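Long-range contacts in galectin (PDB 3WUC), which probably binds lactose and related beta-galactosides as a proto-type galectin, and is seen here holding a galactose-containing glycan: residues B[45-50]-B[112-117]; B[82-87]-B[103-108]; B[10-15]-B[121-126]. All blocks are in the same frame, centred on the assembly; numbering follows the deposited sequence.

Contact 1: residues B[45-50]-B[112-117]; sequences NLICHC and FTCRFP. With GAL (beta-D-galactopyranose), chain D.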
loop_
_atom_site.group_PDB
_atom_site.type_symbol
_atom_site.label_atom_id
_atom_site.label_comp_id
_atom_site.label_asym_id
_atom_site.label_seq_id
_atom_site.Cartn_x
_atom_site.Cartn_y
_atom_site.Cartn_z
ATOM N N ASN B 45 20.640 21.184 -2.947
ATOM C CA ASN B 45 19.625 21.948 -3.644
ATOM C C ASN B 45 18.295 21.262 -3.364
ATOM O O ASN B 45 17.857 20.386 -4.126
ATOM C CB ASN B 45 19.868 22.040 -5.128
ATOM C CG ASN B 45 21.111 22.844 -5.414
ATOM O OD1 ASN B 45 21.091 24.065 -5.432
ATOM N ND2 ASN B 45 22.216 22.134 -5.454
ATOM N N LEU B 46 17.649 21.818 -2.356
ATOM C CA LEU B 46 16.353 21.311 -1.790
ATOM C C LEU B 46 15.240 22.291 -2.110
ATOM O O LEU B 46 15.262 23.447 -1.708
ATOM C CB LEU B 46 16.474 21.034 -0.355
ATOM C CG LEU B 46 17.576 20.071 0.190
ATOM C CD1 LEU B 46 17.681 19.918 1.667
ATOM C CD2 LEU B 46 17.346 18.728 -0.544
ATOM N N ILE B 47 14.196 21.836 -2.798
ATOM C CA ILE B 47 12.991 22.648 -3.001
ATOM C C ILE B 47 12.105 22.567 -1.767
ATOM O O ILE B 47 11.357 23.541 -1.563
ATOM C CB ILE B 47 12.199 22.258 -4.295
ATOM C CG1 ILE B 47 11.292 23.329 -4.780
ATOM C CG2 ILE B 47 11.523 20.886 -4.170
ATOM C CD1 ILE B 47 12.040 24.520 -5.360
ATOM N N CYS B 48 12.191 21.482 -0.996
ATOM C CA CYS B 48 11.444 21.415 0.239
ATOM C C CYS B 48 12.154 20.559 1.255
ATOM O O CYS B 48 12.306 19.361 1.059
ATOM C CB CYS B 48 10.035 20.892 -0.057
ATOM S SG CYS B 48 8.973 20.925 1.450
ATOM N N HIS B 49 12.621 21.178 2.329
ATOM C CA HIS B 49 13.115 20.514 3.528
ATOM C C HIS B 49 12.026 20.616 4.569
ATOM O O HIS B 49 11.669 21.719 4.909
ATOM C CB HIS B 49 14.365 21.262 4.009
ATOM C CG HIS B 49 14.844 20.966 5.408
ATOM N ND1 HIS B 49 15.463 19.799 5.802
ATOM C CD2 HIS B 49 14.916 21.765 6.509
ATOM C CE1 HIS B 49 15.866 19.878 7.046
ATOM N NE2 HIS B 49 15.559 21.072 7.495
ATOM N N CYS B 50 11.409 19.492 4.954
ATOM C CA CYS B 50 10.259 19.456 5.891
ATOM C C CYS B 50 10.798 18.841 7.153
ATOM O O CYS B 50 11.113 17.675 7.212
ATOM C CB CYS B 50 9.170 18.594 5.276
ATOM S SG CYS B 50 7.754 18.415 6.358
ATOM N N PHE B 112 3.885 25.494 0.157
ATOM C CA PHE B 112 5.261 25.910 0.157
ATOM C C PHE B 112 5.610 26.224 -1.281
ATOM O O PHE B 112 5.832 25.339 -2.130
ATOM C CB PHE B 112 6.211 24.829 0.791
ATOM C CG PHE B 112 7.537 25.339 1.170
ATOM C CD1 PHE B 112 7.740 26.371 2.088
ATOM C CD2 PHE B 112 8.663 24.862 0.518
ATOM C CE1 PHE B 112 8.983 26.887 2.409
ATOM C CE2 PHE B 112 9.915 25.321 0.854
ATOM C CZ PHE B 112 10.112 26.372 1.770
ATOM N N THR B 113 5.679 27.514 -1.624
ATOM C CA THR B 113 5.891 27.882 -3.024
ATOM C C THR B 113 7.303 27.495 -3.451
ATOM O O THR B 113 8.239 27.609 -2.623
ATOM C CB THR B 113 5.781 29.430 -3.182
ATOM O OG1 THR B 113 4.507 29.834 -2.726
ATOM C CG2 THR B 113 5.908 29.822 -4.600
ATOM N N CYS B 114 7.479 27.036 -4.713
ATOM C CA CYS B 114 8.796 26.741 -5.211
ATOM C C CYS B 114 9.651 28.039 -5.189
ATOM O O CYS B 114 9.222 29.015 -5.812
ATOM C CB CYS B 114 8.776 26.203 -6.610
ATOM S SG CYS B 114 8.194 24.489 -6.685
ATOM N N ARG B 115 10.741 28.033 -4.462
ATOM C CA ARG B 115 11.597 29.251 -4.368
ATOM C C ARG B 115 12.567 29.401 -5.500
ATOM O O ARG B 115 13.167 30.444 -5.643
ATOM C CB ARG B 115 12.320 29.227 -3.110
ATOM C CG ARG B 115 11.256 29.560 -2.023
ATOM C CD ARG B 115 11.855 29.326 -0.718
ATOM N NE ARG B 115 11.081 29.925 0.364
ATOM C CZ ARG B 115 11.463 29.844 1.631
ATOM N NH1 ARG B 115 10.719 30.433 2.599
ATOM N NH2 ARG B 115 12.548 29.145 1.954
ATOM N N PHE B 116 12.770 28.337 -6.264
ATOM C CA PHE B 116 13.604 28.373 -7.485
ATOM C C PHE B 116 12.954 27.508 -8.553
ATOM O O PHE B 116 12.160 26.646 -8.196
ATOM C CB PHE B 116 15.078 27.982 -7.226
ATOM C CG PHE B 116 15.288 26.625 -6.572
ATOM C CD1 PHE B 116 15.394 25.467 -7.331
ATOM C CD2 PHE B 116 15.344 26.496 -5.189
ATOM C CE1 PHE B 116 15.573 24.216 -6.704
ATOM C CE2 PHE B 116 15.564 25.278 -4.591
ATOM C CZ PHE B 116 15.637 24.146 -5.347
ATOM N N PRO B 117 13.207 27.751 -9.851
ATOM C CA PRO B 117 12.571 26.970 -10.873
ATOM C C PRO B 117 13.035 25.506 -10.810
ATOM O O PRO B 117 14.259 25.210 -10.635
ATOM C CB PRO B 117 13.007 27.650 -12.183
ATOM C CG PRO B 117 13.147 29.092 -11.772
ATOM C CD PRO B 117 13.799 28.986 -10.444
HETATM C C1 GAL D . 19.277 24.681 10.618
HETATM C C2 GAL D . 19.526 23.214 10.851
HETATM C C3 GAL D . 19.430 22.444 9.554
HETATM C C4 GAL D . 18.111 22.781 8.867
HETATM C C5 GAL D . 17.998 24.318 8.739
HETATM C C6 GAL D . 16.680 24.687 8.093
HETATM O O2 GAL D . 20.890 23.104 11.332
HETATM O O3 GAL D . 19.673 21.078 9.750
HETATM O O4 GAL D . 17.003 22.181 9.584
HETATM O O5 GAL D . 18.018 24.875 10.043
HETATM O O6 GAL D . 16.482 26.089 8.025
HETATM O O HOH W 1 10.682 26.069 -2.409
#
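Hydrophobic packing between the two sheets of the galectin beta-sandwich joins residues 45-50 to 112-117, with the I47 side chain against C114 and F116 and its carbonyl at the edge of F112. The strand 45-53 belongs to the sheet that carries the sugar, whereas 112-113 ends a strand that is outermost in this chain's five-stranded sheet. A classic beta bulge, in which I47 and C48 both face L39, interrupts the first strand; the chain turns a corner at I47, where the isoleucine side chain packs against 114-116. With CG1 anti to the backbone N (chi1 -159°), I47 sends CD1 over the middle of one face of the F116 ring, a CH-pi contact of 3.6 Å from CD1 to the ring centroid. The same ring takes a carbonyl at its rim: L46 O lies in its plane, 3.4 Å from F116 CE2. Lower on the isoleucine, CG1 rests 3.8 Å from C114 SG.

F112 repeats the edge-on pattern, since I47 O lies in the plane of its ring. C48 SG meets this ring obliquely, a sulfur-aromatic contact 4.9 Å from SG to the centroid. F112 CZ in turn sits over the centre of one face of the R115 guanidinium, whose NH1 is bonded to I75 O and whose NE is hydrogen-bonded to malonic acid.

One residue beyond C48, H49 serves the glycan site instead. Its ND1 is hydrogen-bonded to D38 OD1, which fixes the imidazole's rotation, and its NE2 lies 2.8 Å from galactose O4 in a hydrogen bond. What bridges the two segments by polar means is a single water, which donates to I47 O at 2.7 Å and to T113 O, and accepts from R115 N at 2.8 Å.

Contact 2: residues B[82-87]-B[103-108]; sequences FPFKSG and HLPDGK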
loop_
_atom_site.group_PDB
_atom_site.type_symbol
_atom_site.label_atom_id
_atom_site.label_comp_id
_atom_site.label_asym_id
_atom_site.label_seq_id
_atom_site.Cartn_x
_atom_site.Cartn_y
_atom_site.Cartn_z
ATOM N N PHE B 82 1.343 20.115 14.822
ATOM C CA PHE B 82 2.436 19.152 15.108
ATOM C C PHE B 82 1.951 17.734 15.405
ATOM O O PHE B 82 2.033 17.257 16.521
ATOM C CB PHE B 82 3.357 19.664 16.171
ATOM C CG PHE B 82 4.661 18.933 16.210
ATOM C CD1 PHE B 82 5.665 19.377 15.355
ATOM C CD2 PHE B 82 4.926 17.962 17.096
ATOM C CE1 PHE B 82 6.890 18.751 15.388
ATOM C CE2 PHE B 82 6.167 17.312 17.149
ATOM C CZ PHE B 82 7.144 17.691 16.249
ATOM N N PRO B 83 1.419 17.087 14.331
ATOM C CA PRO B 83 0.807 15.733 14.523
ATOM C C PRO B 83 1.801 14.599 14.438
ATOM O O PRO B 83 1.721 13.766 13.561
ATOM C CB PRO B 83 -0.189 15.653 13.412
ATOM C CG PRO B 83 0.522 16.441 12.269
ATOM C CD PRO B 83 1.125 17.622 12.990
ATOM N N PHE B 84 2.762 14.577 15.387
ATOM C CA PHE B 84 3.820 13.598 15.394
ATOM C C PHE B 84 4.216 13.189 16.798
ATOM O O PHE B 84 4.078 13.964 17.725
ATOM C CB PHE B 84 5.175 14.174 14.757
ATOM C CG PHE B 84 4.989 14.797 13.433
ATOM C CD1 PHE B 84 4.826 13.991 12.290
ATOM C CD2 PHE B 84 4.833 16.175 13.274
ATOM C CE1 PHE B 84 4.613 14.587 11.099
ATOM C CE2 PHE B 84 4.590 16.788 12.060
ATOM C CZ PHE B 84 4.458 15.961 10.955
ATOM N N LYS B 85 4.668 11.973 16.917
ATOM C CA LYS B 85 5.196 11.409 18.164
ATOM C C LYS B 85 6.451 10.625 17.861
ATOM O O LYS B 85 6.465 9.690 16.997
ATOM C CB LYS B 85 4.148 10.538 18.830
ATOM C CG LYS B 85 4.546 10.122 20.240
ATOM C CD LYS B 85 3.562 9.060 20.798
ATOM C CE LYS B 85 4.084 8.430 22.096
ATOM N NZ LYS B 85 3.911 9.485 23.127
ATOM N N SER B 86 7.546 10.943 18.586
ATOM C CA SER B 86 8.746 10.229 18.313
ATOM C C SER B 86 8.594 8.730 18.657
ATOM O O SER B 86 7.855 8.348 19.612
ATOM C CB SER B 86 9.957 10.877 19.046
ATOM O OG SER B 86 9.792 10.689 20.429
ATOM N N GLY B 87 9.206 7.867 17.863
ATOM C CA GLY B 87 9.075 6.441 17.972
ATOM C C GLY B 87 7.865 5.835 17.284
ATOM O O GLY B 87 7.846 4.601 17.090
ATOM N N HIS B 103 0.976 17.636 2.727
ATOM C CA HIS B 103 -0.172 17.054 3.432
ATOM C C HIS B 103 0.290 16.413 4.707
ATOM O O HIS B 103 0.981 15.377 4.729
ATOM C CB HIS B 103 -0.876 16.003 2.604
ATOM C CG HIS B 103 -1.517 16.527 1.377
ATOM N ND1 HIS B 103 -2.828 16.980 1.360
ATOM C CD2 HIS B 103 -1.013 16.805 0.148
ATOM C CE1 HIS B 103 -3.134 17.396 0.143
ATOM N NE2 HIS B 103 -2.055 17.294 -0.616
ATOM N N LEU B 104 -0.069 17.002 5.825
ATOM C CA LEU B 104 0.217 16.487 7.096
ATOM C C LEU B 104 -0.779 15.327 7.474
ATOM O O LEU B 104 -1.933 15.389 6.963
ATOM C CB LEU B 104 0.130 17.601 8.150
ATOM C CG LEU B 104 1.007 18.876 7.941
ATOM C CD1 LEU B 104 0.814 19.846 9.001
ATOM C CD2 LEU B 104 2.470 18.415 7.842
ATOM N N PRO B 105 -0.375 14.450 8.408
ATOM C CA PRO B 105 -1.234 13.244 8.665
ATOM C C PRO B 105 -2.475 13.593 9.461
ATOM O O PRO B 105 -3.372 12.725 9.509
ATOM C CB PRO B 105 -0.329 12.227 9.372
ATOM C CG PRO B 105 0.745 13.124 9.963
ATOM C CD PRO B 105 0.939 14.295 9.038
ATOM N N ASP B 106 -2.578 14.803 10.004
ATOM C CA ASP B 106 -3.840 15.245 10.668
ATOM C C ASP B 106 -4.833 15.848 9.675
ATOM O O ASP B 106 -5.800 16.471 10.121
ATOM C CB ASP B 106 -3.518 16.234 11.806
ATOM C CG ASP B 106 -2.794 17.512 11.311
ATOM O OD1 ASP B 106 -2.638 17.723 10.072
ATOM O OD2 ASP B 106 -2.514 18.377 12.218
ATOM N N GLY B 107 -4.595 15.766 8.349
ATOM C CA GLY B 107 -5.434 16.352 7.360
ATOM C C GLY B 107 -5.221 17.794 7.009
ATOM O O GLY B 107 -5.847 18.254 6.061
ATOM N N LYS B 108 -4.275 18.503 7.684
ATOM C CA LYS B 108 -3.890 19.846 7.297
ATOM C C LYS B 108 -2.891 19.849 6.173
ATOM O O LYS B 108 -2.223 18.863 5.947
ATOM C CB LYS B 108 -3.313 20.561 8.478
ATOM C CG LYS B 108 -4.266 20.788 9.680
ATOM C CD LYS B 108 -3.452 21.392 10.829
ATOM C CE LYS B 108 -4.291 21.738 12.053
ATOM N NZ LYS B 108 -4.564 20.515 12.831
#
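P83, the centre of an inverse gamma turn, packs against a type I beta turn running from L104 to G107, so that two inter-strand loops of the galectin beta-sandwich meet. Residues 82-87 lead into strand 89-96; residues 103-108 join strand 99-103 to strand 109-113.

The apolar part centres on the pyrrolidine of P83. Its CG lies 3.9 Å from P105 CD and also touches L104 CB, while P105 CG approaches P83 O. F84 CE1 approaches P105 CD obliquely at 4.2 Å, and L104 CD2 comes to the edge of the F84 ring near its plane. F35 meets that ring edge-to-face, and I63 touches both F84 and L104, so the loops share one patch of core.

D106 also packs on the proline: its OD2 is 3.6 Å from P83 CG, and its CB rests on P83 CB. Here the carboxylate swings between the backbone N and the carbonyl carbon (chi1 60°), a turn that lets both oxygens reach K108. Next to this site malonic acid, probably from the crystallisation liquor, accepts from F82 N. Beyond the chain, P83 and D106 pack respectively on D106 and P83 of the second subunit, and G107 O accepts from S88 OG of that subunit.

Within 103-108, polar bonds shape the turn. G107 N donates to L104 O, closing the beta turn, and D106 OD1 completes an Asx turn by accepting from K108 N at 3.0 Å. The salt bridge from K108 NZ to D106 OD2, also 3.0 Å, arrives well above the carboxylate plane, 61° out of it.

Contact 3: residues B[10-15]-B[121-126]; sequences RITNLN and INYLAL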
loop_
_atom_site.group_PDB
_atom_site.type_symbol
_atom_site.label_atom_id
_atom_site.label_comp_id
_atom_site.label_asym_id
_atom_site.label_seq_id
_atom_site.Cartn_x
_atom_site.Cartn_y
_atom_site.Cartn_z
ATOM N N ARG B 10 18.380 7.581 1.234
ATOM C CA ARG B 10 18.388 8.570 0.172
ATOM C C ARG B 10 17.936 7.926 -1.109
ATOM O O ARG B 10 18.392 6.845 -1.443
ATOM C CB ARG B 10 19.749 9.191 -0.098
ATOM C CG ARG B 10 20.206 10.188 0.937
ATOM C CD ARG B 10 20.878 9.569 2.102
ATOM N NE ARG B 10 21.276 10.614 3.026
ATOM C CZ ARG B 10 20.506 11.248 3.917
ATOM N NH1 ARG B 10 19.312 10.803 4.216
ATOM N NH2 ARG B 10 20.988 12.235 4.657
ATOM N N ILE B 11 17.019 8.554 -1.803
ATOM C CA ILE B 11 16.470 8.067 -3.056
ATOM C C ILE B 11 16.969 9.019 -4.137
ATOM O O ILE B 11 16.883 10.250 -3.972
ATOM C CB ILE B 11 14.921 8.038 -2.941
ATOM C CG1 ILE B 11 14.541 7.026 -1.862
ATOM C CG2 ILE B 11 14.372 7.658 -4.312
ATOM C CD1 ILE B 11 13.136 7.080 -1.346
ATOM N N THR B 12 17.602 8.514 -5.209
ATOM C CA THR B 12 17.927 9.334 -6.309
ATOM C C THR B 12 17.202 8.832 -7.587
ATOM O O THR B 12 16.635 7.706 -7.574
ATOM C CB THR B 12 19.461 9.357 -6.508
ATOM O OG1 THR B 12 19.881 7.987 -6.610
ATOM C CG2 THR B 12 20.122 9.995 -5.341
ATOM N N ASN B 13 17.158 9.644 -8.605
ATOM C CA ASN B 13 16.494 9.414 -9.825
ATOM C C ASN B 13 15.012 9.195 -9.614
ATOM O O ASN B 13 14.343 8.429 -10.373
ATOM C CB ASN B 13 17.035 8.200 -10.626
ATOM C CG ASN B 13 18.439 8.384 -11.149
ATOM O OD1 ASN B 13 18.896 9.506 -11.276
ATOM N ND2 ASN B 13 19.125 7.309 -11.382
ATOM N N LEU B 14 14.456 9.940 -8.685
ATOM C CA LEU B 14 13.018 9.805 -8.389
ATOM C C LEU B 14 12.109 10.178 -9.580
ATOM O O LEU B 14 11.069 9.528 -9.733
ATOM C CB LEU B 14 12.667 10.598 -7.139
ATOM C CG LEU B 14 11.238 10.305 -6.662
ATOM C CD1 LEU B 14 11.022 8.889 -6.116
ATOM C CD2 LEU B 14 10.840 11.363 -5.617
ATOM N N ASN B 15 12.514 11.109 -10.429
ATOM C CA ASN B 15 11.766 11.518 -11.618
ATOM C C ASN B 15 10.334 11.900 -11.350
ATOM O O ASN B 15 9.429 11.555 -12.108
ATOM C CB ASN B 15 11.809 10.397 -12.647
ATOM C CG ASN B 15 11.637 10.888 -14.036
ATOM O OD1 ASN B 15 11.971 12.009 -14.385
ATOM N ND2 ASN B 15 11.115 10.042 -14.868
ATOM N N ILE B 121 11.734 16.625 -9.417
ATOM C CA ILE B 121 12.371 16.230 -8.163
ATOM C C ILE B 121 12.947 14.876 -8.264
ATOM O O ILE B 121 12.266 13.876 -8.538
ATOM C CB ILE B 121 11.346 16.266 -6.952
ATOM C CG1 ILE B 121 10.931 17.768 -6.805
ATOM C CG2 ILE B 121 11.920 15.633 -5.673
ATOM C CD1 ILE B 121 9.812 17.888 -5.858
ATOM N N ASN B 122 14.236 14.817 -8.206
ATOM C CA ASN B 122 14.906 13.562 -8.301
ATOM C C ASN B 122 15.506 12.994 -7.025
ATOM O O ASN B 122 15.924 11.819 -6.924
ATOM C CB ASN B 122 16.035 13.668 -9.330
ATOM C CG ASN B 122 15.594 13.486 -10.744
ATOM O OD1 ASN B 122 14.814 12.542 -11.086
ATOM N ND2 ASN B 122 16.008 14.395 -11.591
ATOM N N TYR B 123 15.681 13.844 -5.988
ATOM C CA TYR B 123 16.245 13.501 -4.766
ATOM C C TYR B 123 15.254 13.623 -3.628
ATOM O O TYR B 123 14.532 14.611 -3.536
ATOM C CB TYR B 123 17.432 14.475 -4.443
ATOM C CG TYR B 123 18.122 14.337 -3.114
ATOM C CD1 TYR B 123 19.158 13.432 -2.858
ATOM C CD2 TYR B 123 17.797 15.160 -2.044
ATOM C CE1 TYR B 123 19.810 13.343 -1.666
ATOM C CE2 TYR B 123 18.418 15.066 -0.824
ATOM C CZ TYR B 123 19.449 14.191 -0.605
ATOM O OH TYR B 123 20.044 14.111 0.634
ATOM N N LEU B 124 15.212 12.528 -2.849
ATOM C CA LEU B 124 14.395 12.459 -1.627
ATOM C C LEU B 124 15.162 11.811 -0.509
ATOM O O LEU B 124 15.760 10.719 -0.678
ATOM C CB LEU B 124 13.089 11.707 -1.930
ATOM C CG LEU B 124 11.988 11.715 -0.840
ATOM C CD1 LEU B 124 10.647 11.559 -1.514
ATOM C CD2 LEU B 124 12.299 10.630 0.186
ATOM N N ALA B 125 15.234 12.476 0.652
ATOM C CA ALA B 125 15.963 11.919 1.746
ATOM C C ALA B 125 15.211 11.906 3.043
ATOM O O ALA B 125 14.373 12.843 3.233
ATOM C CB ALA B 125 17.272 12.715 1.996
ATOM N N LEU B 126 15.511 10.909 3.868
ATOM C CA LEU B 126 14.929 10.773 5.178
ATOM C C LEU B 126 16.028 10.889 6.182
ATOM O O LEU B 126 17.093 10.267 6.044
ATOM C CB LEU B 126 14.255 9.390 5.371
ATOM C CG LEU B 126 12.766 9.335 4.909
ATOM C CD1 LEU B 126 12.564 9.627 3.439
ATOM C CD2 LEU B 126 12.230 7.924 5.172
#
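Over one face of the R10 guanidinium lie Y123 OH and A125 CB, the latter 3.6 Å from R10 NH1, while L126 O stands at its edge. The tyrosine ring is steeply inclined to this group, their planes 66° apart; T12 CG2 comes to the ring's edge, and R10 CG and I11 O approach it obliquely. A bend in the arginine chain at chi2 (85°) folds the guanidinium back along the neighbouring strand. NH1 makes only a weak bond to L126 O; a further anchor is N127 OD1, which accepts from NH2.

Backbone bonds tie the strands together. I11 and L124 form an antiparallel hydrogen-bonded pair, I11 N giving to L124 O at 2.7 Å and L124 N to I11 O at 3.0 Å; R10 and A125 form the adjacent non-hydrogen-bonded pair. Past T12 the chain leaves the strand, yet N122 keeps hold of it: its O accepts from L14 N at 3.0 Å, and its side-chain OD1 from N15 N at 2.8 Å.

On the face opposite R10 and A125, I11 and L124 run side by side into the core, with I11 CD1 4.0 Å from L124 CD2. L14 CD2 adds to this apolar layer by meeting L124 CD1 at 4.1 Å, and I134 of the other sheet touches both I11 and L124.

N122 and Y123 both face G40, a classic beta bulge in strand 120-127. Residues R10 to T12 also pair antiparallel with a strand of the third subunit, continuing the sheet across the interface: an intersubunit extension of the galectin beta-sandwich.

Contacts 1 and 3 are neighbours, their centres about 14 Å apart, and they share the sugar-carrying sheet: L46 CD2 packs 3.8 Å from Y123 CE2, and I47 CG2 lies 3.8 Å from I121 CD1. Contact 2 lies across the chain's centre from both, about 20 Å from contact 1 and 22 Å from contact 3, centre to centre. In sequence the three are nested, contact 3 enclosing contact 1 and contact 1 enclosing contact 2. Contact 1 alone touches the galactose, through H49. The side chain of R10 in contact 3 is about 10 Å from a bound galactose. The side chain of F84 in contact 2 is about 14 Å from a bound galactose. Contacts 2 and 3 instead reach two different neighbouring subunits.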